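Local coordinates for transcriptional regulator, LuxR family (PDB 3MQQ), which probably binds DNA and regulates transcription as a LuxR-family protein, of which this chain is the PAS domain, at residues E25-E30 / C37-L42; S46-Y51 / D55-I60; V67-G72 / T100-A105. All blocks are in the same frame, centred on the assembly; numbering follows the deposited sequence.

Contact 1. Residues E25-E30 / C37-L42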
loop_
_atom_site.group_PDB
_atom_site.type_symbol
_atom_site.label_atom_id
_atom_site.label_comp_id
_atom_site.label_asym_id
_atom_site.label_seq_id
_atom_site.Cartn_x
_atom_site.Cartn_y
_atom_site.Cartn_z
ATOM N N GLU B 25 -1.463 0.812 -16.751
ATOM C CA GLU B 25 -0.593 0.010 -17.617
ATOM C C GLU B 25 -0.377 -1.395 -17.053
ATOM O O GLU B 25 -0.189 -2.362 -17.810
ATOM C CB GLU B 25 0.739 0.716 -17.867
ATOM C CG GLU B 25 0.584 2.134 -18.371
ATOM C CD GLU B 25 0.249 2.192 -19.845
ATOM O OE1 GLU B 25 1.170 2.444 -20.639
ATOM O OE2 GLU B 25 -0.923 1.979 -20.211
ATOM N N ASP B 26 -0.421 -1.509 -15.723
ATOM C CA ASP B 26 -0.339 -2.811 -15.079
ATOM C C ASP B 26 -1.035 -2.696 -13.745
ATOM O O ASP B 26 -1.132 -1.604 -13.193
ATOM C CB ASP B 26 1.118 -3.265 -14.921
ATOM C CG ASP B 26 1.256 -4.750 -14.630
ATOM O OD1 ASP B 26 0.258 -5.511 -14.665
ATOM O OD2 ASP B 26 2.403 -5.182 -14.384
ATOM N N CYS B 27 -1.553 -3.818 -13.254
ATOM C CA CYS B 27 -2.196 -3.814 -11.955
ATOM C C CYS B 27 -2.158 -5.224 -11.394
ATOM O O CYS B 27 -1.833 -6.208 -12.088
ATOM C CB CYS B 27 -3.658 -3.275 -12.016
ATOM S SG CYS B 27 -4.880 -4.420 -12.785
ATOM N N ASN B 28 -2.479 -5.325 -10.121
ATOM C CA ASN B 28 -2.518 -6.625 -9.486
ATOM C C ASN B 28 -3.937 -7.175 -9.298
ATOM O O ASN B 28 -4.950 -6.470 -9.568
ATOM C CB ASN B 28 -1.707 -6.632 -8.157
ATOM C CG ASN B 28 -2.267 -5.704 -7.093
ATOM O OD1 ASN B 28 -3.331 -5.091 -7.245
ATOM N ND2 ASN B 28 -1.539 -5.613 -5.983
ATOM N N ASP B 29 -3.992 -8.421 -8.812
ATOM C CA ASP B 29 -5.274 -9.114 -8.593
ATOM C C ASP B 29 -6.110 -8.393 -7.529
ATOM O O ASP B 29 -7.329 -8.377 -7.619
ATOM C CB ASP B 29 -5.082 -10.605 -8.254
ATOM C CG ASP B 29 -4.949 -11.488 -9.493
ATOM O OD1 ASP B 29 -5.163 -11.008 -10.630
ATOM O OD2 ASP B 29 -4.669 -12.692 -9.342
ATOM N N GLU B 30 -5.466 -7.796 -6.511
ATOM C CA GLU B 30 -6.232 -7.079 -5.494
ATOM C C GLU B 30 -7.018 -5.912 -6.082
ATOM O O GLU B 30 -8.178 -5.675 -5.663
ATOM C CB GLU B 30 -5.345 -6.623 -4.323
ATOM C CG GLU B 30 -6.097 -5.985 -3.098
ATOM C CD GLU B 30 -7.159 -6.872 -2.474
ATOM O OE1 GLU B 30 -6.992 -8.104 -2.473
ATOM O OE2 GLU B 30 -8.163 -6.318 -1.947
ATOM N N CYS B 37 -13.838 -7.018 -11.073
ATOM C CA CYS B 37 -13.634 -7.391 -12.474
ATOM C C CYS B 37 -12.362 -8.223 -12.609
ATOM O O CYS B 37 -11.773 -8.610 -11.603
ATOM C CB CYS B 37 -13.530 -6.141 -13.333
ATOM S SG CYS B 37 -12.216 -5.035 -12.800
ATOM N N ALA B 38 -11.963 -8.506 -13.848
ATOM C CA ALA B 38 -10.690 -9.189 -14.111
ATOM C C ALA B 38 -9.573 -8.187 -14.362
ATOM O O ALA B 38 -9.827 -7.064 -14.796
ATOM C CB ALA B 38 -10.824 -10.097 -15.287
ATOM N N ARG B 39 -8.330 -8.597 -14.116
ATOM C CA ARG B 39 -7.193 -7.734 -14.445
ATOM C C ARG B 39 -7.244 -7.313 -15.912
ATOM O O ARG B 39 -6.969 -6.162 -16.241
ATOM C CB ARG B 39 -5.866 -8.455 -14.181
ATOM C CG ARG B 39 -5.439 -8.576 -12.731
ATOM C CD ARG B 39 -3.975 -9.074 -12.661
ATOM N NE ARG B 39 -3.091 -8.357 -13.586
ATOM C CZ ARG B 39 -2.260 -8.934 -14.447
ATOM N NH1 ARG B 39 -2.161 -10.258 -14.508
ATOM N NH2 ARG B 39 -1.509 -8.181 -15.242
ATOM N N ALA B 40 -7.612 -8.254 -16.783
ATOM C CA ALA B 40 -7.756 -7.976 -18.214
ATOM C C ALA B 40 -8.726 -6.826 -18.482
ATOM O O ALA B 40 -8.571 -6.116 -19.475
ATOM C CB ALA B 40 -8.209 -9.220 -18.955
ATOM N N ASP B 41 -9.729 -6.648 -17.624
ATOM C CA ASP B 41 -10.689 -5.536 -17.787
ATOM C C ASP B 41 -10.055 -4.177 -17.482
ATOM O O ASP B 41 -10.545 -3.151 -17.937
ATOM C CB ASP B 41 -11.943 -5.720 -16.920
ATOM C CG ASP B 41 -12.765 -6.951 -17.316
ATOM O OD1 ASP B 41 -13.028 -7.164 -18.527
ATOM O OD2 ASP B 41 -13.150 -7.711 -16.405
ATOM N N LEU B 42 -8.961 -4.185 -16.720
ATOM C CA LEU B 42 -8.362 -2.947 -16.231
ATOM C C LEU B 42 -7.125 -2.531 -17.000
ATOM O O LEU B 42 -6.796 -1.348 -17.060
ATOM C CB LEU B 42 -8.060 -3.045 -14.722
ATOM C CG LEU B 42 -9.316 -3.076 -13.840
ATOM C CD1 LEU B 42 -9.018 -3.630 -12.470
ATOM C CD2 LEU B 42 -9.856 -1.657 -13.744
HETATM O O HOH W 1 -7.698 -11.078 -12.848
#
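Arg-39 reaches from the short helix 39-42 to Asp-26 and Cys-27 at the end of strand 23-27 and to Asp-29 at the start of helix 29-34. The chain bends at CG-CD (chi3 46°), which turns the guanidinium toward the strand. NE then gives a weak hydrogen bond to the carbonyl O of Cys-27, with NE to O at 2.9 Å. Next to it, NH2 of Arg-39 forms a salt bridge with OD1 of Asp-26 (3.3 Å), its hydrogen bond weak. Of the guanidinium nitrogens only NH2 reaches this carboxylate, and the two planes are 56° apart. OD1 of Asp-26 also takes a weak bond from the backbone N of Cys-27, while OD2 is hydrogen-bonded to Tyr-5 of the second subunit.

Asp-29 comes across the arginine chain at about a right angle. Its OD1 touches CD of Arg-39 at 3.0 Å but stays 4.5 Å from NE. A water accepts from the backbone N of Arg-39 and donates weakly to OD1 of Asp-29.

SG of Cys-27 packs on CB of Leu-42 at 4.0 Å. Asn-28 is the N-cap of helix 29-34, its OD1 bonded to the backbone N of Leu-31 and of Leu-16. The contact thus joins strand 23-27, outermost in this chain's sheet, to helix 39-42, with helix 29-34 between them in the chain, Arg-39 also touching Ala-32 and His-10, and Val-17 of strand 15-20 against Cys-27.

Contact 2. Residues S46-Y51 / D55-I60. With EOH (ethanol), chain H.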
loop_
_atom_site.group_PDB
_atom_site.type_symbol
_atom_site.label_atom_id
_atom_site.label_comp_id
_atom_site.label_asym_id
_atom_site.label_seq_id
_atom_site.Cartn_x
_atom_site.Cartn_y
_atom_site.Cartn_z
ATOM N N SER B 46 -8.496 3.709 -18.873
ATOM C CA SER B 46 -8.406 5.012 -18.168
ATOM C C SER B 46 -8.919 4.878 -16.727
ATOM O O SER B 46 -9.913 4.199 -16.491
ATOM C CB SER B 46 -9.226 6.095 -18.868
ATOM O OG SER B 46 -9.167 7.299 -18.102
ATOM N N PHE B 47 -8.235 5.497 -15.765
ATOM C CA PHE B 47 -8.771 5.617 -14.404
ATOM C C PHE B 47 -10.190 6.175 -14.393
ATOM O O PHE B 47 -10.935 5.930 -13.459
ATOM C CB PHE B 47 -7.898 6.544 -13.590
ATOM C CG PHE B 47 -6.668 5.910 -13.011
ATOM C CD1 PHE B 47 -6.728 4.706 -12.290
ATOM C CD2 PHE B 47 -5.466 6.569 -13.098
ATOM C CE1 PHE B 47 -5.565 4.170 -11.707
ATOM C CE2 PHE B 47 -4.296 6.045 -12.511
ATOM C CZ PHE B 47 -4.351 4.849 -11.823
ATOM N N GLU B 48 -10.577 6.931 -15.426
ATOM C CA GLU B 48 -11.919 7.576 -15.456
ATOM C C GLU B 48 -13.072 6.613 -15.132
ATOM O O GLU B 48 -14.078 6.993 -14.503
ATOM C CB GLU B 48 -12.140 8.207 -16.850
ATOM C CG GLU B 48 -13.465 8.976 -17.105
ATOM C CD GLU B 48 -13.548 9.545 -18.540
ATOM O OE1 GLU B 48 -14.470 10.343 -18.817
ATOM O OE2 GLU B 48 -12.697 9.194 -19.405
ATOM N N VAL B 49 -12.922 5.362 -15.559
ATOM C CA VAL B 49 -13.993 4.364 -15.382
ATOM C C VAL B 49 -14.190 3.933 -13.916
ATOM O O VAL B 49 -15.207 3.351 -13.571
ATOM C CB VAL B 49 -13.833 3.137 -16.350
ATOM C CG1 VAL B 49 -13.863 3.597 -17.781
ATOM C CG2 VAL B 49 -12.568 2.311 -16.075
ATOM N N LEU B 50 -13.195 4.220 -13.087
ATOM C CA LEU B 50 -13.187 3.802 -11.698
ATOM C C LEU B 50 -13.842 4.884 -10.856
ATOM O O LEU B 50 -14.137 4.665 -9.709
ATOM C CB LEU B 50 -11.765 3.544 -11.197
ATOM C CG LEU B 50 -10.859 2.572 -11.957
ATOM C CD1 LEU B 50 -9.450 2.626 -11.356
ATOM C CD2 LEU B 50 -11.403 1.151 -11.973
ATOM N N TYR B 51 -14.038 6.070 -11.436
ATOM C CA TYR B 51 -14.681 7.181 -10.731
ATOM C C TYR B 51 -16.202 7.129 -10.868
ATOM O O TYR B 51 -16.727 6.535 -11.821
ATOM C CB TYR B 51 -14.142 8.530 -11.253
ATOM C CG TYR B 51 -12.748 8.869 -10.772
ATOM C CD1 TYR B 51 -12.553 9.562 -9.566
ATOM C CD2 TYR B 51 -11.612 8.460 -11.493
ATOM C CE1 TYR B 51 -11.264 9.883 -9.089
ATOM C CE2 TYR B 51 -10.319 8.777 -11.023
ATOM C CZ TYR B 51 -10.156 9.469 -9.822
ATOM O OH TYR B 51 -8.895 9.767 -9.369
ATOM N N ASP B 55 -17.085 13.797 -14.426
ATOM C CA ASP B 55 -16.849 15.052 -13.705
ATOM C C ASP B 55 -15.956 14.846 -12.482
ATOM O O ASP B 55 -15.105 15.694 -12.166
ATOM C CB ASP B 55 -18.178 15.716 -13.294
ATOM C CG ASP B 55 -18.886 16.394 -14.468
ATOM O OD1 ASP B 55 -18.278 16.487 -15.561
ATOM O OD2 ASP B 55 -20.053 16.828 -14.306
ATOM N N GLU B 56 -16.178 13.733 -11.784
ATOM C CA GLU B 56 -15.373 13.381 -10.607
ATOM C C GLU B 56 -13.920 13.096 -10.989
ATOM O O GLU B 56 -12.985 13.577 -10.333
ATOM C CB GLU B 56 -15.970 12.178 -9.885
ATOM C CG GLU B 56 -17.155 12.518 -8.946
ATOM C CD GLU B 56 -16.800 13.451 -7.781
ATOM O OE1 GLU B 56 -16.478 12.951 -6.685
ATOM O OE2 GLU B 56 -16.836 14.690 -7.960
ATOM N N PHE B 57 -13.733 12.334 -12.060
ATOM C CA PHE B 57 -12.396 12.045 -12.582
ATOM C C PHE B 57 -11.686 13.377 -12.900
ATOM O O PHE B 57 -10.527 13.580 -12.531
ATOM C CB PHE B 57 -12.561 11.194 -13.843
ATOM C CG PHE B 57 -11.336 11.094 -14.714
ATOM C CD1 PHE B 57 -10.278 10.282 -14.352
ATOM C CD2 PHE B 57 -11.282 11.770 -15.951
ATOM C CE1 PHE B 57 -9.188 10.136 -15.185
ATOM C CE2 PHE B 57 -10.179 11.645 -16.796
ATOM C CZ PHE B 57 -9.114 10.831 -16.403
ATOM N N GLU B 58 -12.410 14.301 -13.535
ATOM C CA GLU B 58 -11.833 15.612 -13.881
ATOM C C GLU B 58 -11.504 16.421 -12.629
ATOM O O GLU B 58 -10.414 16.985 -12.527
ATOM C CB GLU B 58 -12.782 16.396 -14.789
ATOM N N ARG B 59 -12.444 16.460 -11.674
ATOM C CA ARG B 59 -12.305 17.264 -10.473
ATOM C C ARG B 59 -11.139 16.809 -9.612
ATOM O O ARG B 59 -10.302 17.625 -9.188
ATOM C CB ARG B 59 -13.602 17.261 -9.647
ATOM C CG ARG B 59 -13.529 18.116 -8.374
ATOM C CD ARG B 59 -14.781 17.966 -7.493
ATOM N NE ARG B 59 -14.910 16.632 -6.886
ATOM C CZ ARG B 59 -14.436 16.295 -5.685
ATOM N NH1 ARG B 59 -13.782 17.181 -4.941
ATOM N NH2 ARG B 59 -14.618 15.062 -5.223
ATOM N N ILE B 60 -11.088 15.511 -9.345
ATOM C CA ILE B 60 -10.059 14.980 -8.473
ATOM C C ILE B 60 -8.677 15.068 -9.136
ATOM O O ILE B 60 -7.685 15.264 -8.448
ATOM C CB ILE B 60 -10.437 13.563 -7.935
ATOM C CG1 ILE B 60 -11.719 13.683 -7.083
ATOM C CG2 ILE B 60 -9.300 12.971 -7.108
ATOM C CD1 ILE B 60 -12.406 12.364 -6.721
HETATM C C1 EOH H . -5.744 9.299 -11.088
HETATM C C2 EOH H . -5.014 9.978 -12.211
HETATM O O EOH H . -7.088 9.678 -11.074
#
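Segment 46-51, with its 3-10 turn 47-50, leads into the long helix 54-71 of the PAS domain and packs back on its first turns; Tyr-51 and Phe-47 also meet a bound ethanol. CB of Glu-48 sits over the centre of one face of the Phe-57 ring, 3.6 Å from the centroid and 8° off the normal, a CH-pi contact. With CG anti to the backbone N (chi1 -178°), Glu-48 runs extended across that face.

Tyr-51 meets the same helix with its own face: CA of Phe-57 is 3.8 Å from the Tyr-51 centroid, a second CH-pi contact. The two rings are oblique, their planes at 64°. CD1 of Ile-60 touches the Tyr-51 ring at its edge, 3.6 Å from CE1.

OH of Tyr-51 has a hydrogen bond to the ethanol O modelled at 2.5 Å, a doubtfully short length; either could donate. OH also bonds to Arg-78, and Arg-22 to the ethanol. CD2 of Phe-47 touches ethanol C1 at 3.4 Å. Ser-46 OG accepts from the backbone N of Glu-48, an ST turn. An aromatic and arginine-lined pocket between helices and sheet is consistent with a PAS ligand cavity, although the ethanol probably came from crystallisation.

Contact 3. Residues V67-G72 / T100-A105. With NA (sodium ion), chain K.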
loop_
_atom_site.group_PDB
_atom_site.type_symbol
_atom_site.label_atom_id
_atom_site.label_comp_id
_atom_site.label_asym_id
_atom_site.label_seq_id
_atom_site.Cartn_x
_atom_site.Cartn_y
_atom_site.Cartn_z
ATOM N N VAL B 67 -1.093 19.270 -5.433
ATOM C CA VAL B 67 -0.600 18.561 -4.254
ATOM C C VAL B 67 0.602 17.720 -4.645
ATOM O O VAL B 67 1.609 17.720 -3.943
ATOM C CB VAL B 67 -1.695 17.673 -3.596
ATOM C CG1 VAL B 67 -1.142 16.936 -2.366
ATOM C CG2 VAL B 67 -2.888 18.527 -3.197
HETATM N N MSE B 68 0.488 17.001 -5.766
HETATM C CA MSE B 68 1.574 16.120 -6.197
HETATM C C MSE B 68 2.828 16.900 -6.578
HETATM O O MSE B 68 3.953 16.482 -6.265
HETATM C CB MSE B 68 1.121 15.216 -7.352
HETATM C CG MSE B 68 2.220 14.282 -7.851
HETATM SE SE MSE B 68 2.494 12.726 -6.668
HETATM C CE MSE B 68 1.073 11.589 -7.379
ATOM N N ILE B 69 2.635 18.024 -7.265
ATOM C CA ILE B 69 3.762 18.865 -7.663
ATOM C C ILE B 69 4.437 19.434 -6.416
ATOM O O ILE B 69 5.651 19.338 -6.272
ATOM C CB ILE B 69 3.332 19.993 -8.603
ATOM C CG1 ILE B 69 2.704 19.416 -9.869
ATOM C CG2 ILE B 69 4.542 20.892 -8.955
ATOM C CD1 ILE B 69 1.736 20.354 -10.577
ATOM N N ALA B 70 3.629 19.992 -5.517
ATOM C CA ALA B 70 4.148 20.663 -4.318
ATOM C C ALA B 70 4.838 19.722 -3.335
ATOM O O ALA B 70 5.821 20.090 -2.717
ATOM C CB ALA B 70 3.050 21.437 -3.623
ATOM N N HIS B 71 4.317 18.503 -3.197
ATOM C CA HIS B 71 4.812 17.579 -2.176
ATOM C C HIS B 71 5.519 16.318 -2.685
ATOM O O HIS B 71 6.224 15.656 -1.916
ATOM C CB HIS B 71 3.690 17.201 -1.216
ATOM C CG HIS B 71 3.001 18.381 -0.614
ATOM N ND1 HIS B 71 3.564 19.138 0.392
ATOM C CD2 HIS B 71 1.800 18.948 -0.883
ATOM C CE1 HIS B 71 2.738 20.115 0.720
ATOM N NE2 HIS B 71 1.662 20.025 -0.040
ATOM N N GLY B 72 5.320 15.973 -3.955
ATOM C CA GLY B 72 5.978 14.810 -4.533
ATOM C C GLY B 72 5.265 13.498 -4.259
ATOM O O GLY B 72 5.722 12.441 -4.687
ATOM N N THR B 100 6.969 17.030 -11.364
ATOM C CA THR B 100 6.508 18.056 -12.307
ATOM C C THR B 100 5.693 17.480 -13.478
ATOM O O THR B 100 5.196 18.229 -14.330
ATOM C CB THR B 100 7.656 18.965 -12.819
ATOM O OG1 THR B 100 8.518 18.221 -13.684
ATOM C CG2 THR B 100 8.461 19.524 -11.647
ATOM N N ALA B 101 5.560 16.159 -13.526
ATOM C CA ALA B 101 4.621 15.526 -14.441
ATOM C C ALA B 101 3.724 14.603 -13.614
ATOM O O ALA B 101 3.835 13.375 -13.708
ATOM C CB ALA B 101 5.360 14.766 -15.530
ATOM N N PRO B 102 2.843 15.205 -12.781
ATOM C CA PRO B 102 2.168 14.494 -11.688
ATOM C C PRO B 102 1.214 13.394 -12.131
ATOM O O PRO B 102 1.028 12.409 -11.404
ATOM C CB PRO B 102 1.382 15.608 -10.983
ATOM C CG PRO B 102 1.207 16.683 -12.032
ATOM C CD PRO B 102 2.514 16.643 -12.755
ATOM N N LEU B 103 0.603 13.585 -13.297
ATOM C CA LEU B 103 -0.381 12.663 -13.846
ATOM C C LEU B 103 0.176 11.808 -14.982
ATOM O O LEU B 103 -0.571 11.076 -15.633
ATOM C CB LEU B 103 -1.621 13.439 -14.298
ATOM C CG LEU B 103 -2.371 14.083 -13.122
ATOM C CD1 LEU B 103 -3.589 14.890 -13.572
ATOM C CD2 LEU B 103 -2.756 13.045 -12.073
ATOM N N ALA B 104 1.494 11.861 -15.183
ATOM C CA ALA B 104 2.182 10.966 -16.127
ATOM C C ALA B 104 2.523 9.611 -15.464
ATOM O O ALA B 104 1.733 9.102 -14.656
ATOM C CB ALA B 104 3.447 11.664 -16.716
ATOM N N ALA B 105 3.657 8.994 -15.793
ATOM C CA ALA B 105 3.955 7.694 -15.188
ATOM C C ALA B 105 3.978 7.796 -13.660
ATOM O O ALA B 105 4.525 8.741 -13.098
ATOM C CB ALA B 105 5.276 7.126 -15.706
HETATM NA NA NA K . -0.835 8.397 -14.501
HETATM O O HOH W 2 -2.598 9.241 -12.640
#
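The last turns of helix 54-71 approach the loop before strand 106-112, with CA of Met-68 and CA of Pro-102 5.8 Å apart and CA of Ile-69 and CA of Thr-100 5.5 Å apart. The loop folds into a type I beta turn from Ala-101 to Ala-104. No hydrogen bond crosses between 67-72 and 100-105.

The Pro-102 ring lies against the helix, CB against one side chain and CG against the next. CB of Pro-102 lies 3.5 Å from CG of Met-68, a selenomethionine. Its chi1 of 180° swings CG away from the backbone N and onto the proline, and the chain then bends at chi2 and chi3. On the helix residue after it, CG1 of Ile-69 touches CG of Pro-102 at 3.8 Å, and its CD1 reaches the same carbon. Both side chains cross the proline ring obliquely.

The far end of the turn holds a sodium ion. It is bound by O of Leu-103 at 2.9 Å and O of Ala-104 at 2.7 Å, together with a water; Ser-19 and Arg-22 also belong to the site. Leu-103 packs on Ile-64 and Ser-65 of the same helix, and Met-68 packs on Tyr-74. The loop joining strands 87-96 and 106-112 is thereby held against the end of helix 54-71, next to the start of strand 74-81.

Overall arrangement
From the N terminus, contact 1 comes first and closes the connection that carries helix 29-34, from strand 23-27 to helix 39-42. Contact 2 follows, closing a tight turn and tying the 3-10 segment 47-50 to the start of helix 54-71. Contact 3 spans the longest stretch, strands 74-81 and 87-96, and ties the end of that helix to the loop between strands 87-96 and 106-112. The three run in series; none nests in or crosses another. Contacts 1 and 2 touch through CD2 of Leu-42 and CD2 of Leu-50, 3.7 Å apart. The centres of contacts 2 and 3 are about 17 Å apart. Contacts 1 and 3 lie on opposite sides of the chain's centre.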